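Local coordinates for protein Glucanase/chitosanase (PDB 4ZY9) that binds chitosan as a CBM32 module of a larger enzyme that probably hydrolyses chitosan and glucan, at residues I77-D82 with T108-K113. The protein carries 1 engineered substitution. Numbering follows the deposited sequence.
Sequences IQVSND and TARTAK
V79 and A112 meet where the two sheets of this CBM32 beta-sandwich close on each other at one end. V79 CB lies 3.8 Å from A112 CB, and that methyl also rests 3.7 Å from S80 O. Both residues are buried, and V60 of strand 57-67 also touches A112. CG1 of V79 stands anti to its carbonyl carbon (chi1 -69°), which turns CG2 to the edge of this tight patch, 3.6 Å from R110 CD in the modelled conformer of R110; the two side chains cross at about a right angle.

One backbone hydrogen bond joins the segments: K113 N gives to S80 O at 2.9 Å. It sits at the corner where the chain leaves strand 109-112, in one sheet, for strand 114-122, which pairs with strand 75-80 in the other.

Toward solvent the contact turns polar. N81 CB lies 3.5 Å from T111 O, and the amide runs past T111 CG2, ND2 3.8 Å away in the modelled conformer. K113 runs out extended past D82 O, CD at 3.7 Å. Apolar contact therefore closes the inner side, while on the exposed side N81 OD1 bonds to S57 OG of strand 57-67 and K113 NZ to S83 O, just past 77-82.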
ATOM      1  N   ILE A  77      -2.078  -5.005  -5.952  1.00  4.11           N
ATOM      2  CA  ILE A  77      -2.603  -3.642  -5.777  0.80  4.73           C
ATOM      3  C   ILE A  77      -4.061  -3.681  -6.077  1.00  4.35           C
ATOM      4  O   ILE A  77      -4.451  -4.204  -7.147  1.00  5.36           O
ATOM      5  CB  ILE A  77      -1.856  -2.584  -6.640  0.80  5.50           C
ATOM      6  CG1 ILE A  77      -0.413  -2.599  -6.373  0.80  6.53           C
ATOM      7  CG2 ILE A  77      -2.500  -1.222  -6.428  0.80  5.51           C
ATOM      8  CD1 ILE A  77      -0.053  -2.177  -4.968  0.80  7.01           C
ATOM      9  N   GLN A  78      -4.883  -3.159  -5.192  1.00  4.26           N
ATOM     10  CA  GLN A  78      -6.343  -3.211  -5.345  1.00  4.55           C
ATOM     11  C   GLN A  78      -6.957  -1.885  -5.112  1.00  4.78           C
ATOM     12  O   GLN A  78      -6.395  -1.043  -4.365  1.00  5.41           O
ATOM     13  CB  GLN A  78      -6.938  -4.219  -4.388  1.00  6.00           C
ATOM     14  CG  GLN A  78      -6.248  -5.572  -4.414  1.00  7.41           C
ATOM     15  CD  GLN A  78      -6.813  -6.536  -3.420  1.00  9.78           C
ATOM     16  OE1 GLN A  78      -7.451  -6.096  -2.464  1.00 16.29           O
ATOM     17  NE2 GLN A  78      -6.386  -7.815  -3.454  1.00 12.39           N
ATOM     18  N   VAL A  79      -8.106  -1.602  -5.714  1.00  4.26           N
ATOM     19  CA  VAL A  79      -8.795  -0.342  -5.546  1.00  4.52           C
ATOM     20  C   VAL A  79     -10.245  -0.636  -5.160  1.00  4.18           C
ATOM     21  O   VAL A  79     -10.841  -1.615  -5.625  1.00  4.99           O
ATOM     22  CB  VAL A  79      -8.707   0.514  -6.821  1.00  5.82           C
ATOM     23  CG1 VAL A  79      -7.244   1.001  -7.040  1.00  7.92           C
ATOM     24  CG2 VAL A  79      -9.261  -0.140  -8.071  1.00  6.18           C
ATOM     25  N   SER A  80     -10.802   0.343  -4.480  1.00  4.62           N
ATOM     26  CA  SER A  80     -12.252   0.308  -4.124  0.70  4.78           C
ATOM     27  C   SER A  80     -12.823   1.724  -4.242  1.00  4.66           C
ATOM     28  O   SER A  80     -12.197   2.698  -3.830  1.00  5.41           O
ATOM     29  CB  SER A  80     -12.434  -0.215  -2.701  0.70  4.20           C
ATOM     30  OG  SER A  80     -13.799   0.034  -2.249  0.70  3.90           O
ATOM     31  N   ASN A  81     -14.055   1.805  -4.839  1.00  4.46           N
ATOM     32  CA  ASN A  81     -14.796   3.025  -4.847  1.00  5.06           C
ATOM     33  C   ASN A  81     -16.039   2.910  -3.949  1.00  5.33           C
ATOM     34  O   ASN A  81     -16.986   3.713  -4.119  1.00  6.53           O
ATOM     35  CB  ASN A  81     -15.158   3.401  -6.295  1.00  5.47           C
ATOM     36  CG  ASN A  81     -15.528   4.832  -6.368  1.00  5.21           C
ATOM     37  OD1 ASN A  81     -15.050   5.693  -5.666  1.00  6.86           O
ATOM     38  ND2 ASN A  81     -16.403   5.145  -7.347  1.00  6.08           N
ATOM     39  N   ASP A  82     -16.006   2.073  -2.929  1.00  6.06           N
ATOM     40  CA  ASP A  82     -17.040   2.129  -1.876  1.00  6.75           C
ATOM     41  C   ASP A  82     -16.862   3.449  -1.140  1.00  7.72           C
ATOM     42  O   ASP A  82     -15.820   4.035  -1.039  1.00  8.09           O
ATOM     43  CB  ASP A  82     -16.763   1.042  -0.885  1.00  7.14           C
ATOM     44  CG  ASP A  82     -16.964  -0.377  -1.399  1.00  8.98           C
ATOM     45  OD1 ASP A  82     -17.907  -0.673  -2.148  1.00  9.52           O
ATOM     46  OD2 ASP A  82     -16.179  -1.281  -1.084  1.00  9.73           O
ATOM     47  N   THR A 108      -4.513   0.870 -16.124  1.00  7.66           N
ATOM     48  CA  THR A 108      -5.552   1.652 -16.757  1.00  8.63           C
ATOM     49  C   THR A 108      -6.349   2.403 -15.724  1.00  7.12           C
ATOM     50  O   THR A 108      -6.667   1.829 -14.606  1.00  7.70           O
ATOM     51  CB  THR A 108      -6.493   0.800 -17.606  1.00  9.62           C
ATOM     52  OG1 THR A 108      -6.964  -0.286 -16.913  1.00 12.76           O
ATOM     53  CG2 THR A 108      -5.703   0.362 -18.909  1.00 10.11           C
ATOM     54  N   ALA A 109      -6.733   3.595 -15.977  1.00  7.72           N
ATOM     55  CA  ALA A 109      -7.258   4.439 -14.928  1.00  7.89           C
ATOM     56  C   ALA A 109      -8.571   3.930 -14.325  1.00  7.16           C
ATOM     57  O   ALA A 109      -9.479   3.327 -14.995  1.00  8.57           O
ATOM     58  CB  ALA A 109      -7.585   5.801 -15.469  1.00  8.79           C
ATOM     59  N   ARG A 110      -8.689   4.094 -13.036  1.00  6.66           N
ATOM     60  CA  ARG A 110      -9.890   3.711 -12.237  0.80  7.47           C
ATOM     61  C   ARG A 110     -10.274   4.851 -11.381  1.00  6.45           C
ATOM     62  O   ARG A 110      -9.479   5.780 -11.121  1.00  7.98           O
ATOM     63  CB  ARG A 110      -9.535   2.448 -11.462  0.80 11.34           C
ATOM     64  CG  ARG A 110      -9.875   1.249 -12.353  0.80 12.15           C
ATOM     65  CD  ARG A 110      -9.643   0.001 -11.687  0.80 10.99           C
ATOM     66  NE  ARG A 110      -9.418  -1.046 -12.666  0.80 10.24           N
ATOM     67  CZ  ARG A 110     -10.324  -1.878 -13.096  0.80  9.28           C
ATOM     68  NH1 ARG A 110     -11.518  -1.870 -12.557  0.80  9.37           N
ATOM     69  NH2 ARG A 110     -10.006  -2.767 -14.033  0.80  9.26           N
ATOM     70  N   THR A 111     -11.513   4.862 -10.893  1.00  6.30           N
ATOM     71  CA  THR A 111     -11.927   5.801  -9.860  0.80  6.39           C
ATOM     72  C   THR A 111     -11.911   5.017  -8.532  1.00  5.20           C
ATOM     73  O   THR A 111     -12.463   3.921  -8.431  1.00  5.81           O
ATOM     74  CB  THR A 111     -13.345   6.351 -10.038  0.80  6.29           C
ATOM     75  OG1 THR A 111     -13.346   6.964 -11.348  0.80  9.09           O
ATOM     76  CG2 THR A 111     -13.709   7.227  -8.920  0.80  6.51           C
ATOM     77  N   ALA A 112     -11.194   5.568  -7.568  1.00  5.24           N
ATOM     78  CA  ALA A 112     -11.064   4.898  -6.244  1.00  5.77           C
ATOM     79  C   ALA A 112     -11.049   5.906  -5.144  1.00  5.08           C
ATOM     80  O   ALA A 112     -10.528   6.999  -5.282  1.00  5.48           O
ATOM     81  CB  ALA A 112      -9.743   4.103  -6.214  1.00  7.43           C
ATOM     82  N   LYS A 113     -11.663   5.512  -4.046  1.00  4.88           N
ATOM     83  CA  LYS A 113     -11.505   6.192  -2.772  1.00  4.90           C
ATOM     84  C   LYS A 113     -10.429   5.506  -1.953  1.00  4.37           C
ATOM     85  O   LYS A 113      -9.767   6.175  -1.110  1.00  5.42           O
ATOM     86  CB  LYS A 113     -12.824   6.249  -2.017  1.00  6.34           C
ATOM     87  CG  LYS A 113     -12.738   7.003  -0.709  1.00  6.49           C
ATOM     88  CD  LYS A 113     -14.075   7.151  -0.032  1.00  7.79           C
ATOM     89  CE  LYS A 113     -13.929   7.807   1.306  1.00  8.91           C
ATOM     90  NZ  LYS A 113     -15.219   7.920   2.033  1.00 10.51           N
TER